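Local coordinates for uncharacterized metalloprotein (Deinococcus radiodurans, PDB 3GG7) that is of unknown function but binds manganese and is probably a TatD-type metal-dependent hydrolase acting on ester bonds, at residues 31-36 and 54-59; 87-92 and 104-109; 121-126 and 145-150; 131-136 and 158-163; 164-169 and 188-193. One frame throughout, in Å; residues are numbered along the deposited sequence.

Interaction 1. Residues 31-36 and 54-59; sequences LSVTTT and WTALGF
Two neighbouring parallel strands of the TIM-type barrel, 29-32 and 53-55, run out here into the loops at their C-terminal ends, and Ser32 and Thr34 carry most of the pairing. Ser32 uses both its backbone N and its backbone O to pair with 54-59: its N donates to Trp54 O at 2.8 Å, and its O accepts from Ala56 N, a nearly straight bond with an N-H...O angle of 169°. On the face bearing Ser32 and Thr55, one water bridges the two hydroxyls, 2.7 Å from Ser32 OG and 2.8 Å from Thr55 OG1. Leu31, on the face it shares with Trp54, rests its CD1 4.2 Å from Ala56 CB.

Past the strands, the side chain of Thr34 takes over. With OG1 set between its own backbone N and carbonyl carbon (chi1 49°), the hydroxyl is directed at 54-59, where Thr34 OG1 donates to Ala56 O at 2.7 Å and receives a weak bond from Gly58 N. Gly58 has no CB, and one would run into Thr34 O. Farther along, Phe59 CA lies 3.4 Å from Thr35 O, a CA-H...O contact.

Val33 turns the other way, toward the manganese ligands His7 and His9. The short helix 40-44 links the strands in a beta-alpha-beta unit whose C-terminal loops border the metal site, as is usual in metal-dependent hydrolase barrels.

Interaction 2. Residues 87-92 and 104-109; sequences VGLDGS and AVFQHI
Phe106 presents one face of its ring to the backbone of Gly88, whose CA sits 3.8 Å from the ring centroid and only 15° off the normal, a CH-pi contact. A CG anti to the backbone N (chi1 -171°) carries the ring out from the helix to reach the strand end. Two side chains, Val87 and Leu89, cross that of Phe106 at about a right angle and come to the ring obliquely: Val87 through CG2, 4.0 Å from Phe106 CE1, and Leu89 through CG, 3.8 Å from Phe106 CD2. The pieces belong to a beta-alpha-beta unit of the barrel, strand 83-88 being covered by helix 99-115 before the chain returns as strand 119-124. An alanine in place of Phe106 would be likely to open a gap over Gly88 and take from Val87 CG2 and Leu89 CG the ring they rest on. One turn along the helix, Ile109 uses its CD1 to touch the second branch of Val87, CG1, at 3.7 Å. Leu89 also reaches helix 129-138, packing on Val132 and Cys135.

Interaction 3. Residues 121-126 and 145-150; sequences LSIHSR and PILHWY
Ile123, on strand 119-124, touches strand 143-148 along its whole side chain. Its CB lies 3.5 Å from Ile146 O, the same oxygen that its backbone N binds at 2.9 Å. From there the branches part: CG2, anti to the backbone N, meets Leu147 CD2 at 4.1 Å, while CG1 passes 3.9 Å from Ile146 O on the way to Pro145. At the tip, Ile123 CD1 rests 3.6 Å from Pro145 CB, the two side chains lying side by side and pointing the same way. Ile123 O accepts from His148 N and also from a water, which in turn donates to His148 O and accepts from Ser125 OG. The opposite face carries Ser122, whose OG is hydrogen-bonded to ND1 of the manganese ligand His7. His124 and His148 are predicted to bind a second metal; His124 is hydrogen-bonded through ND1 to Glu86 and through NE2 to Asp90, His148 through ND1 to Glu194. These parallel strands lie mid-sheet, between strands 83-88 and 166-169, and helix 129-138 covers Ile123 through Val132 and Pro145 through Leu136.

Interaction 4. Residues 131-136 and 158-163; sequences EVLNCL and RRAISL
The polar part of this contact is a single grip: Arg159 holds Asn134 OD1 end-on with two nitrogens, NH2 at 2.8 Å and NH1 at 3.0 Å. The oxygen lies close to the guanidinium plane, yet the amide plane is turned 48° from it; NH2 approaches in the carbonyl plane and NH1 from above it. An extended chain, with CG anti to the backbone N (chi1 -177°), carries the guanidinium across to helix 129-138, and NH2 also forms a salt bridge with Glu137. The elements joined are two neighbouring helices on the outside of the barrel, 129-138 and 154-162, their local axes 10.6 Å apart and nearly parallel at 16°. With a leucine in place of Arg159, Asn134 OD1 would probably lose both donors and Glu137 its charged mate. Leu133 gives the van der Waals part: its CB sits over one face of the guanidinium, toward the rim, 3.5 Å from Arg159 NH1. The apolar pairs are Leu133 CD2 with Ala160 CB, at 3.8 Å, and Leu133 CB with Leu163 CD1, which comes from just past the end of helix 154-162.

Interaction 5. Residues 164-169 and 188-193; sequences GCWFSV and RDRVLT
Arg190 and Trp166 bury much of each other where strands 166-169 and 191-193 start to pair, the last two parallel strands of the barrel's five-stranded sheet. The aliphatic part of Arg190 crosses the indole at about a right angle. Its CG sits over the face of the five-membered ring, 3.8 Å from the centroid and 6° off the normal, and CD follows over the same face, 3.8 Å from Trp166 CD1. The chain then bends at chi3 (-103°), turning the guanidinium off the indole; the two planes end 65° apart. This brings Arg190 NH1 to Cys165 O at 2.9 Å, with a second acceptor in Ile161 O. That nitrogen thus ties the end of helix 154-162, closed by a Schellman motif at Gly164, to the start of strand 191-193. Trp166 is also covered by helix 227-243, where Arg240 and Leu241 touch it.

Leu192, the third large contributor, lies on the sheet face it shares with Ser168. Its CG comes 4.3 Å from Trp166 CE3, at the edge of the indole, while its CB packs 4.1 Å from Ser168 CB. Ser168 OG itself bonds to Glu194. Through its backbone, Leu192 spans the pairing: N donates to Phe167 O, and O accepts from Val169 N. Two residues before Leu192, Arg190 O accepts from Phe167 N at 3.0 Å, nearly along its C=O axis.

From the N terminus, interaction 1 closes the first loop, pairing strands 29-32 and 53-55 across the loop that holds helix 40-44. Interaction 2 follows separately, folding helix 99-115 back on strand 83-88; Phe59 of interaction 1 packs on Val87, Val105 and Ile109. The next two cross, since 131-136 lies inside the loop of interaction 3 while 158-163 lies beyond it, so they alternate along the chain, one in the sheet and one among its outer helices. Interaction 5 closes the last loop. The sheet runs continuously through interactions 2, 3 and 5: Val87 O bonds to His124 N, and Leu147 N to Trp166 O. Ile161, packing on Phe167, links interactions 4 and 5.

Interaction 1. Residues 31-36 and 54-59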
# COMPACT_ATOMS: atom_id res chain seq x y z
N LEU A 31 4.56 6.63 1.90
CA LEU A 31 4.20 5.61 2.88
C LEU A 31 5.25 4.53 2.78
O LEU A 31 5.25 3.70 1.89
CB LEU A 31 2.79 5.04 2.64
CG LEU A 31 2.33 4.12 3.76
CD1 LEU A 31 1.92 4.97 4.97
CD2 LEU A 31 1.17 3.20 3.27
N SER A 32 6.12 4.55 3.77
CA SER A 32 7.27 3.65 3.88
C SER A 32 6.79 2.37 4.56
O SER A 32 6.59 2.35 5.79
CB SER A 32 8.35 4.37 4.71
OG SER A 32 9.49 3.55 4.94
N VAL A 33 6.53 1.33 3.78
CA VAL A 33 5.96 0.09 4.29
C VAL A 33 7.03 -0.90 4.72
O VAL A 33 8.19 -0.84 4.23
CB VAL A 33 4.98 -0.56 3.27
CG1 VAL A 33 3.76 0.39 3.03
CG2 VAL A 33 5.67 -0.86 1.92
N THR A 34 6.65 -1.80 5.63
CA THR A 34 7.58 -2.83 6.13
C THR A 34 7.09 -4.23 5.75
O THR A 34 5.90 -4.43 5.41
CB THR A 34 7.80 -2.69 7.65
OG1 THR A 34 6.55 -2.58 8.34
CG2 THR A 34 8.62 -1.45 7.98
N THR A 35 8.01 -5.20 5.80
CA THR A 35 7.68 -6.55 5.39
C THR A 35 7.60 -7.52 6.55
O THR A 35 7.04 -8.62 6.41
CB THR A 35 8.70 -7.07 4.36
OG1 THR A 35 9.97 -7.09 4.95
CG2 THR A 35 8.71 -6.17 3.09
N THR A 36 8.13 -7.12 7.71
CA THR A 36 7.97 -7.88 8.96
C THR A 36 7.90 -6.84 10.07
O THR A 36 8.58 -5.81 9.99
CB THR A 36 9.15 -8.86 9.24
OG1 THR A 36 9.15 -9.18 10.64
CG2 THR A 36 10.51 -8.28 8.90
N TRP A 54 6.30 8.59 6.18
CA TRP A 54 5.26 8.06 7.07
C TRP A 54 5.40 6.55 7.07
O TRP A 54 5.15 5.88 6.05
CB TRP A 54 3.88 8.45 6.53
CG TRP A 54 3.62 9.93 6.39
CD1 TRP A 54 4.45 10.97 6.76
CD2 TRP A 54 2.42 10.54 5.88
NE1 TRP A 54 3.82 12.17 6.50
CE2 TRP A 54 2.59 11.93 5.96
CE3 TRP A 54 1.23 10.03 5.36
CZ2 TRP A 54 1.61 12.83 5.52
CZ3 TRP A 54 0.26 10.92 4.94
CH2 TRP A 54 0.46 12.32 5.04
N THR A 55 5.78 5.99 8.20
CA THR A 55 6.17 4.58 8.26
C THR A 55 4.97 3.70 8.69
O THR A 55 4.21 4.04 9.64
CB THR A 55 7.34 4.37 9.23
OG1 THR A 55 8.35 5.37 9.03
CG2 THR A 55 7.96 2.97 9.06
N ALA A 56 4.80 2.59 7.98
CA ALA A 56 3.70 1.62 8.19
C ALA A 56 4.30 0.30 8.72
O ALA A 56 5.45 -0.07 8.38
CB ALA A 56 2.93 1.39 6.90
N LEU A 57 3.54 -0.36 9.60
CA LEU A 57 3.90 -1.57 10.31
C LEU A 57 3.24 -2.73 9.57
O LEU A 57 2.01 -2.81 9.47
CB LEU A 57 3.41 -1.49 11.75
CG LEU A 57 3.67 -2.71 12.60
CD1 LEU A 57 5.14 -2.83 12.89
CD2 LEU A 57 2.88 -2.54 13.92
N GLY A 58 4.05 -3.65 9.06
CA GLY A 58 3.56 -4.67 8.13
C GLY A 58 3.99 -6.08 8.45
O GLY A 58 4.73 -6.34 9.41
N PHE A 59 3.47 -7.00 7.64
CA PHE A 59 3.91 -8.40 7.64
C PHE A 59 3.48 -8.97 6.28
O PHE A 59 2.31 -9.25 6.04
CB PHE A 59 3.26 -9.19 8.76
CG PHE A 59 4.07 -10.36 9.24
CD1 PHE A 59 5.06 -10.95 8.47
CD2 PHE A 59 3.81 -10.89 10.47
CE1 PHE A 59 5.78 -12.05 8.95
CE2 PHE A 59 4.54 -11.97 10.96
CZ PHE A 59 5.52 -12.54 10.19
O HOH W 1 10.38 4.76 7.16

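Interaction 2. Residues 87-92 and 104-109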
# COMPACT_ATOMS: atom_id res chain seq x y z
N VAL A 87 0.55 -5.68 4.21
CA VAL A 87 -0.14 -6.85 4.80
C VAL A 87 -1.05 -7.43 3.73
O VAL A 87 -1.34 -6.74 2.75
CB VAL A 87 -0.94 -6.51 6.04
CG1 VAL A 87 -0.03 -6.02 7.19
CG2 VAL A 87 -2.02 -5.45 5.74
N GLY A 88 -1.48 -8.67 3.88
CA GLY A 88 -2.51 -9.20 2.96
C GLY A 88 -2.32 -10.66 2.62
O GLY A 88 -1.83 -11.43 3.44
N LEU A 89 -2.73 -11.03 1.41
CA LEU A 89 -2.75 -12.43 1.00
C LEU A 89 -2.22 -12.48 -0.43
O LEU A 89 -2.42 -11.53 -1.20
CB LEU A 89 -4.18 -13.00 1.03
CG LEU A 89 -4.91 -13.03 2.36
CD1 LEU A 89 -6.40 -13.46 2.22
CD2 LEU A 89 -4.20 -13.96 3.34
N ASP A 90 -1.58 -13.59 -0.79
CA ASP A 90 -1.07 -13.78 -2.14
C ASP A 90 -1.43 -15.20 -2.58
O ASP A 90 -1.08 -16.18 -1.91
CB ASP A 90 0.44 -13.54 -2.21
CG ASP A 90 0.96 -13.55 -3.64
OD1 ASP A 90 0.81 -14.58 -4.32
OD2 ASP A 90 1.52 -12.53 -4.12
N GLY A 91 -2.16 -15.30 -3.68
CA GLY A 91 -2.63 -16.57 -4.20
C GLY A 91 -1.73 -17.27 -5.20
O GLY A 91 -2.20 -18.18 -5.93
N SER A 92 -0.46 -16.88 -5.27
CA SER A 92 0.47 -17.45 -6.26
C SER A 92 0.74 -18.90 -5.92
O SER A 92 0.90 -19.25 -4.76
CB SER A 92 1.78 -16.69 -6.28
OG SER A 92 1.60 -15.35 -6.68
N ALA A 104 -3.94 -16.98 8.69
CA ALA A 104 -3.82 -16.80 10.12
C ALA A 104 -3.22 -15.45 10.49
O ALA A 104 -3.75 -14.74 11.35
CB ALA A 104 -3.00 -17.92 10.72
N VAL A 105 -2.11 -15.10 9.84
CA VAL A 105 -1.45 -13.84 10.13
C VAL A 105 -2.32 -12.63 9.75
O VAL A 105 -2.43 -11.67 10.51
CB VAL A 105 -0.07 -13.76 9.40
CG1 VAL A 105 0.48 -12.34 9.41
CG2 VAL A 105 0.92 -14.70 10.06
N PHE A 106 -2.89 -12.65 8.56
CA PHE A 106 -3.70 -11.52 8.13
C PHE A 106 -4.93 -11.34 9.03
O PHE A 106 -5.30 -10.22 9.40
CB PHE A 106 -4.13 -11.71 6.66
CG PHE A 106 -4.79 -10.52 6.04
CD1 PHE A 106 -4.33 -9.22 6.25
CD2 PHE A 106 -5.88 -10.70 5.21
CE1 PHE A 106 -4.97 -8.14 5.63
CE2 PHE A 106 -6.53 -9.64 4.61
CZ PHE A 106 -6.09 -8.37 4.80
N GLN A 107 -5.56 -12.45 9.39
CA GLN A 107 -6.73 -12.36 10.28
C GLN A 107 -6.31 -11.79 11.63
O GLN A 107 -7.00 -10.92 12.20
CB GLN A 107 -7.34 -13.74 10.47
CG GLN A 107 -8.37 -13.81 11.57
CD GLN A 107 -9.00 -15.18 11.62
OE1 GLN A 107 -8.44 -16.11 12.20
NE2 GLN A 107 -10.16 -15.31 11.00
N HIS A 108 -5.17 -12.25 12.15
CA HIS A 108 -4.60 -11.72 13.41
C HIS A 108 -4.39 -10.21 13.30
O HIS A 108 -4.75 -9.44 14.19
CB HIS A 108 -3.27 -12.43 13.75
CG HIS A 108 -2.51 -11.82 14.89
ND1 HIS A 108 -2.63 -12.25 16.20
CD2 HIS A 108 -1.59 -10.83 14.90
CE1 HIS A 108 -1.82 -11.55 16.97
NE2 HIS A 108 -1.18 -10.67 16.21
N ILE A 109 -3.80 -9.79 12.17
CA ILE A 109 -3.48 -8.39 11.96
C ILE A 109 -4.76 -7.56 11.96
O ILE A 109 -4.82 -6.54 12.62
CB ILE A 109 -2.64 -8.20 10.69
CG1 ILE A 109 -1.18 -8.58 11.02
CG2 ILE A 109 -2.74 -6.77 10.20
CD1 ILE A 109 -0.22 -8.61 9.85

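Interaction 3. Residues 121-126 and 145-150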
# COMPACT_ATOMS: atom_id res chain seq x y z
N LEU A 121 -4.77 0.77 6.18
CA LEU A 121 -4.12 -0.47 5.78
C LEU A 121 -3.70 -0.37 4.31
O LEU A 121 -4.52 0.00 3.45
CB LEU A 121 -5.09 -1.65 5.91
CG LEU A 121 -5.99 -1.63 7.14
CD1 LEU A 121 -7.04 -2.71 6.99
CD2 LEU A 121 -5.20 -1.81 8.39
N SER A 122 -2.45 -0.74 4.01
CA SER A 122 -1.98 -0.86 2.63
C SER A 122 -1.81 -2.35 2.34
O SER A 122 -0.92 -3.03 2.89
CB SER A 122 -0.69 -0.08 2.41
OG SER A 122 -0.33 -0.13 1.06
N ILE A 123 -2.70 -2.88 1.50
CA ILE A 123 -2.96 -4.30 1.41
C ILE A 123 -2.56 -4.91 0.06
O ILE A 123 -2.91 -4.39 -1.00
CB ILE A 123 -4.46 -4.57 1.69
CG1 ILE A 123 -4.82 -4.12 3.09
CG2 ILE A 123 -4.82 -6.07 1.49
CD1 ILE A 123 -6.35 -4.06 3.32
N HIS A 124 -1.83 -6.03 0.15
CA HIS A 124 -1.47 -6.93 -0.96
C HIS A 124 -2.61 -7.89 -1.21
O HIS A 124 -3.14 -8.49 -0.26
CB HIS A 124 -0.23 -7.72 -0.50
CG HIS A 124 0.44 -8.52 -1.57
ND1 HIS A 124 1.62 -8.13 -2.17
CD2 HIS A 124 0.15 -9.74 -2.08
CE1 HIS A 124 2.00 -9.04 -3.05
NE2 HIS A 124 1.14 -10.04 -3.00
N SER A 125 -3.00 -8.07 -2.47
CA SER A 125 -4.09 -8.98 -2.80
C SER A 125 -3.85 -9.82 -4.03
O SER A 125 -4.80 -10.43 -4.52
CB SER A 125 -5.42 -8.21 -2.99
OG SER A 125 -5.39 -7.33 -4.09
N ARG A 126 -2.63 -9.82 -4.57
CA ARG A 126 -2.35 -10.51 -5.82
C ARG A 126 -2.85 -11.96 -5.83
O ARG A 126 -2.47 -12.79 -4.99
CB ARG A 126 -0.86 -10.51 -6.12
CG ARG A 126 -0.55 -11.10 -7.46
CD ARG A 126 0.93 -11.40 -7.59
NE ARG A 126 1.29 -11.67 -8.97
CZ ARG A 126 2.46 -12.17 -9.36
NH1 ARG A 126 3.41 -12.46 -8.48
NH2 ARG A 126 2.68 -12.37 -10.66
N PRO A 145 -9.28 0.19 4.33
CA PRO A 145 -8.41 -0.65 3.52
C PRO A 145 -8.05 -0.02 2.20
O PRO A 145 -8.93 0.38 1.43
CB PRO A 145 -9.25 -1.91 3.28
CG PRO A 145 -10.68 -1.48 3.40
CD PRO A 145 -10.70 -0.21 4.22
N ILE A 146 -6.76 0.08 1.92
CA ILE A 146 -6.30 0.49 0.61
C ILE A 146 -5.78 -0.72 -0.12
O ILE A 146 -4.84 -1.38 0.36
CB ILE A 146 -5.13 1.50 0.71
CG1 ILE A 146 -5.48 2.67 1.62
CG2 ILE A 146 -4.77 1.99 -0.69
CD1 ILE A 146 -4.23 3.51 2.04
N LEU A 147 -6.34 -1.01 -1.28
CA LEU A 147 -5.83 -2.09 -2.07
C LEU A 147 -4.73 -1.56 -2.93
O LEU A 147 -4.93 -0.76 -3.85
CB LEU A 147 -6.96 -2.74 -2.90
CG LEU A 147 -8.08 -3.28 -2.02
CD1 LEU A 147 -9.10 -3.96 -2.94
CD2 LEU A 147 -7.57 -4.27 -1.01
N HIS A 148 -3.51 -2.00 -2.63
CA HIS A 148 -2.32 -1.55 -3.34
C HIS A 148 -2.12 -2.42 -4.61
O HIS A 148 -2.26 -3.64 -4.56
CB HIS A 148 -1.12 -1.58 -2.38
CG HIS A 148 0.03 -2.42 -2.84
ND1 HIS A 148 0.90 -2.01 -3.83
CD2 HIS A 148 0.47 -3.63 -2.43
CE1 HIS A 148 1.81 -2.95 -4.01
NE2 HIS A 148 1.56 -3.95 -3.18
N TRP A 149 -1.86 -1.75 -5.72
CA TRP A 149 -1.63 -2.39 -7.03
C TRP A 149 -2.67 -3.48 -7.31
O TRP A 149 -2.33 -4.65 -7.55
CB TRP A 149 -0.21 -2.95 -7.09
CG TRP A 149 0.29 -3.33 -8.48
CD1 TRP A 149 -0.44 -3.50 -9.63
CD2 TRP A 149 1.66 -3.59 -8.83
NE1 TRP A 149 0.39 -3.87 -10.66
CE2 TRP A 149 1.67 -3.94 -10.21
CE3 TRP A 149 2.87 -3.59 -8.12
CZ2 TRP A 149 2.85 -4.26 -10.88
CZ3 TRP A 149 4.04 -3.92 -8.79
CH2 TRP A 149 4.02 -4.25 -10.16
N TYR A 150 -3.93 -3.10 -7.25
CA TYR A 150 -5.02 -4.02 -7.52
C TYR A 150 -4.94 -4.57 -8.95
O TYR A 150 -4.81 -3.81 -9.91
CB TYR A 150 -6.37 -3.34 -7.25
CG TYR A 150 -7.52 -4.26 -7.50
CD1 TYR A 150 -7.95 -5.14 -6.52
CD2 TYR A 150 -8.12 -4.32 -8.77
CE1 TYR A 150 -9.00 -6.05 -6.78
CE2 TYR A 150 -9.15 -5.21 -9.03
CZ TYR A 150 -9.58 -6.07 -8.04
OH TYR A 150 -10.59 -6.96 -8.30
O HOH W 2 -4.33 -5.01 -3.26
O HOH W 3 -1.59 -6.43 -4.44

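Interaction 4. Residues 131-136 and 158-163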
# COMPACT_ATOMS: atom_id res chain seq x y z
N GLU A 131 -10.51 -13.43 -1.58
CA GLU A 131 -10.23 -13.86 -0.21
C GLU A 131 -9.90 -12.67 0.67
O GLU A 131 -10.33 -12.60 1.81
CB GLU A 131 -9.10 -14.90 -0.17
CG GLU A 131 -9.44 -16.26 -0.84
CD GLU A 131 -9.63 -16.20 -2.34
OE1 GLU A 131 -8.82 -15.54 -3.05
OE2 GLU A 131 -10.60 -16.84 -2.84
N VAL A 132 -9.15 -11.72 0.13
CA VAL A 132 -8.88 -10.48 0.87
C VAL A 132 -10.19 -9.75 1.20
O VAL A 132 -10.41 -9.32 2.33
CB VAL A 132 -7.87 -9.56 0.13
CG1 VAL A 132 -7.88 -8.14 0.73
CG2 VAL A 132 -6.46 -10.19 0.22
N LEU A 133 -11.07 -9.66 0.20
CA LEU A 133 -12.35 -8.99 0.42
C LEU A 133 -13.21 -9.73 1.45
O LEU A 133 -13.88 -9.08 2.26
CB LEU A 133 -13.09 -8.81 -0.89
CG LEU A 133 -12.42 -7.87 -1.90
CD1 LEU A 133 -13.23 -7.72 -3.16
CD2 LEU A 133 -12.18 -6.52 -1.28
N ASN A 134 -13.19 -11.05 1.44
CA ASN A 134 -13.93 -11.83 2.47
C ASN A 134 -13.40 -11.47 3.86
O ASN A 134 -14.17 -11.24 4.81
CB ASN A 134 -13.83 -13.34 2.21
CG ASN A 134 -14.61 -13.77 0.98
OD1 ASN A 134 -15.49 -13.06 0.54
ND2 ASN A 134 -14.26 -14.92 0.42
N CYS A 135 -12.08 -11.34 3.97
CA CYS A 135 -11.46 -11.00 5.27
C CYS A 135 -11.85 -9.60 5.71
O CYS A 135 -12.10 -9.38 6.87
CB CYS A 135 -9.92 -11.10 5.22
SG CYS A 135 -9.27 -12.77 5.04
N LEU A 136 -11.86 -8.65 4.78
CA LEU A 136 -12.19 -7.27 5.11
C LEU A 136 -13.67 -7.18 5.48
O LEU A 136 -14.03 -6.45 6.40
CB LEU A 136 -11.90 -6.34 3.95
CG LEU A 136 -10.41 -6.14 3.66
CD1 LEU A 136 -10.22 -5.32 2.39
CD2 LEU A 136 -9.71 -5.49 4.84
N ARG A 158 -15.62 -3.93 -8.27
CA ARG A 158 -16.93 -3.38 -7.91
C ARG A 158 -17.26 -3.76 -6.48
O ARG A 158 -17.72 -2.94 -5.70
CB ARG A 158 -18.02 -3.85 -8.89
N ARG A 159 -16.98 -5.00 -6.10
CA ARG A 159 -17.22 -5.43 -4.73
C ARG A 159 -16.33 -4.68 -3.72
O ARG A 159 -16.78 -4.29 -2.64
CB ARG A 159 -16.99 -6.94 -4.57
CG ARG A 159 -17.29 -7.46 -3.20
CD ARG A 159 -17.02 -8.96 -3.04
NE ARG A 159 -17.13 -9.32 -1.65
CZ ARG A 159 -16.49 -10.34 -1.06
NH1 ARG A 159 -15.65 -11.11 -1.73
NH2 ARG A 159 -16.68 -10.54 0.23
N ALA A 160 -15.05 -4.54 -4.05
CA ALA A 160 -14.15 -3.79 -3.17
C ALA A 160 -14.65 -2.36 -2.93
O ALA A 160 -14.64 -1.87 -1.81
CB ALA A 160 -12.77 -3.77 -3.79
N ILE A 161 -15.08 -1.71 -4.01
CA ILE A 161 -15.62 -0.35 -3.88
C ILE A 161 -16.80 -0.35 -2.90
O ILE A 161 -16.85 0.45 -1.97
CB ILE A 161 -16.03 0.19 -5.24
CG1 ILE A 161 -14.80 0.43 -6.11
CG2 ILE A 161 -16.81 1.51 -5.06
CD1 ILE A 161 -15.10 0.50 -7.59
N SER A 162 -17.70 -1.31 -3.08
CA SER A 162 -18.86 -1.48 -2.20
C SER A 162 -18.52 -1.69 -0.72
O SER A 162 -19.27 -1.29 0.18
CB SER A 162 -19.74 -2.62 -2.73
OG SER A 162 -19.27 -3.90 -2.28
N LEU A 163 -17.39 -2.34 -0.46
CA LEU A 163 -16.88 -2.58 0.89
C LEU A 163 -16.09 -1.40 1.48
O LEU A 163 -15.57 -1.49 2.60
CB LEU A 163 -15.99 -3.84 0.90
CG LEU A 163 -16.78 -5.15 0.75
CD1 LEU A 163 -15.84 -6.29 0.40
CD2 LEU A 163 -17.56 -5.46 2.03

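Interaction 5. Residues 164-169 and 188-193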
# COMPACT_ATOMS: atom_id res chain seq x y z
N GLY A 164 -16.00 -0.30 0.74
CA GLY A 164 -15.33 0.90 1.23
C GLY A 164 -13.82 0.92 1.02
O GLY A 164 -13.10 1.67 1.72
N CYS A 165 -13.33 0.11 0.08
CA CYS A 165 -11.89 0.11 -0.21
C CYS A 165 -11.48 1.36 -0.95
O CYS A 165 -12.27 1.94 -1.73
CB CYS A 165 -11.47 -1.09 -1.04
SG CYS A 165 -11.58 -2.67 -0.19
N TRP A 166 -10.24 1.78 -0.68
CA TRP A 166 -9.51 2.75 -1.48
C TRP A 166 -8.49 2.00 -2.33
O TRP A 166 -8.34 0.79 -2.18
CB TRP A 166 -8.79 3.76 -0.59
CG TRP A 166 -9.69 4.66 0.23
CD1 TRP A 166 -10.73 4.31 1.02
CD2 TRP A 166 -9.55 6.06 0.35
NE1 TRP A 166 -11.27 5.42 1.62
CE2 TRP A 166 -10.55 6.51 1.23
CE3 TRP A 166 -8.67 6.99 -0.22
CZ2 TRP A 166 -10.71 7.85 1.56
CZ3 TRP A 166 -8.82 8.33 0.13
CH2 TRP A 166 -9.85 8.74 0.98
N PHE A 167 -7.78 2.71 -3.22
CA PHE A 167 -6.86 2.10 -4.16
C PHE A 167 -5.64 2.95 -4.33
O PHE A 167 -5.77 4.15 -4.53
CB PHE A 167 -7.56 1.91 -5.53
CG PHE A 167 -8.87 1.21 -5.41
CD1 PHE A 167 -8.92 -0.19 -5.45
CD2 PHE A 167 -10.03 1.92 -5.14
CE1 PHE A 167 -10.11 -0.85 -5.26
CE2 PHE A 167 -11.23 1.26 -4.93
CZ PHE A 167 -11.27 -0.13 -5.01
N SER A 168 -4.46 2.34 -4.29
CA SER A 168 -3.26 3.03 -4.68
C SER A 168 -2.76 2.40 -5.96
O SER A 168 -2.61 1.19 -6.07
CB SER A 168 -2.20 3.07 -3.55
OG SER A 168 -1.84 1.77 -3.09
N VAL A 169 -2.55 3.24 -6.96
CA VAL A 169 -2.29 2.79 -8.31
C VAL A 169 -0.91 3.24 -8.72
O VAL A 169 -0.46 4.33 -8.34
CB VAL A 169 -3.40 3.27 -9.31
CG1 VAL A 169 -4.78 2.87 -8.82
CG2 VAL A 169 -3.33 4.77 -9.52
N ARG A 188 -12.97 8.62 -8.09
CA ARG A 188 -11.75 9.42 -8.10
C ARG A 188 -11.37 9.89 -6.72
O ARG A 188 -10.18 10.16 -6.49
CB ARG A 188 -11.86 10.63 -9.04
CG ARG A 188 -11.95 10.23 -10.48
CD ARG A 188 -11.90 11.42 -11.41
NE ARG A 188 -12.13 11.03 -12.80
CZ ARG A 188 -12.22 11.90 -13.80
NH1 ARG A 188 -12.13 13.21 -13.58
NH2 ARG A 188 -12.41 11.45 -15.04
N ASP A 189 -12.34 10.00 -5.81
CA ASP A 189 -12.08 10.44 -4.43
C ASP A 189 -11.51 9.32 -3.53
O ASP A 189 -11.33 9.55 -2.33
CB ASP A 189 -13.31 11.15 -3.80
CG ASP A 189 -14.56 10.31 -3.76
OD1 ASP A 189 -14.52 9.11 -4.11
OD2 ASP A 189 -15.61 10.86 -3.33
N ARG A 190 -11.22 8.16 -4.12
CA ARG A 190 -10.58 7.05 -3.38
C ARG A 190 -9.31 6.54 -4.07
O ARG A 190 -8.82 5.44 -3.75
CB ARG A 190 -11.57 5.92 -3.18
CG ARG A 190 -12.62 6.22 -2.09
CD ARG A 190 -13.39 4.97 -1.67
NE ARG A 190 -14.72 4.93 -2.25
CZ ARG A 190 -15.48 3.84 -2.30
NH1 ARG A 190 -15.05 2.68 -1.79
NH2 ARG A 190 -16.69 3.93 -2.84
N VAL A 191 -8.75 7.34 -4.97
CA VAL A 191 -7.55 6.98 -5.72
C VAL A 191 -6.32 7.70 -5.16
O VAL A 191 -6.30 8.91 -4.99
CB VAL A 191 -7.73 7.25 -7.22
CG1 VAL A 191 -6.46 6.95 -8.01
CG2 VAL A 191 -8.85 6.35 -7.72
N LEU A 192 -5.30 6.89 -4.84
CA LEU A 192 -3.99 7.37 -4.41
C LEU A 192 -2.99 6.86 -5.42
O LEU A 192 -3.25 5.92 -6.17
CB LEU A 192 -3.66 6.81 -3.01
CG LEU A 192 -4.71 7.09 -1.93
CD1 LEU A 192 -4.39 6.32 -0.68
CD2 LEU A 192 -4.85 8.60 -1.66
N THR A 193 -1.80 7.46 -5.42
CA THR A 193 -0.72 7.08 -6.31
C THR A 193 0.37 6.35 -5.51
O THR A 193 0.58 6.67 -4.36
CB THR A 193 -0.13 8.32 -7.02
OG1 THR A 193 0.10 9.36 -6.07
CG2 THR A 193 -1.10 8.86 -8.10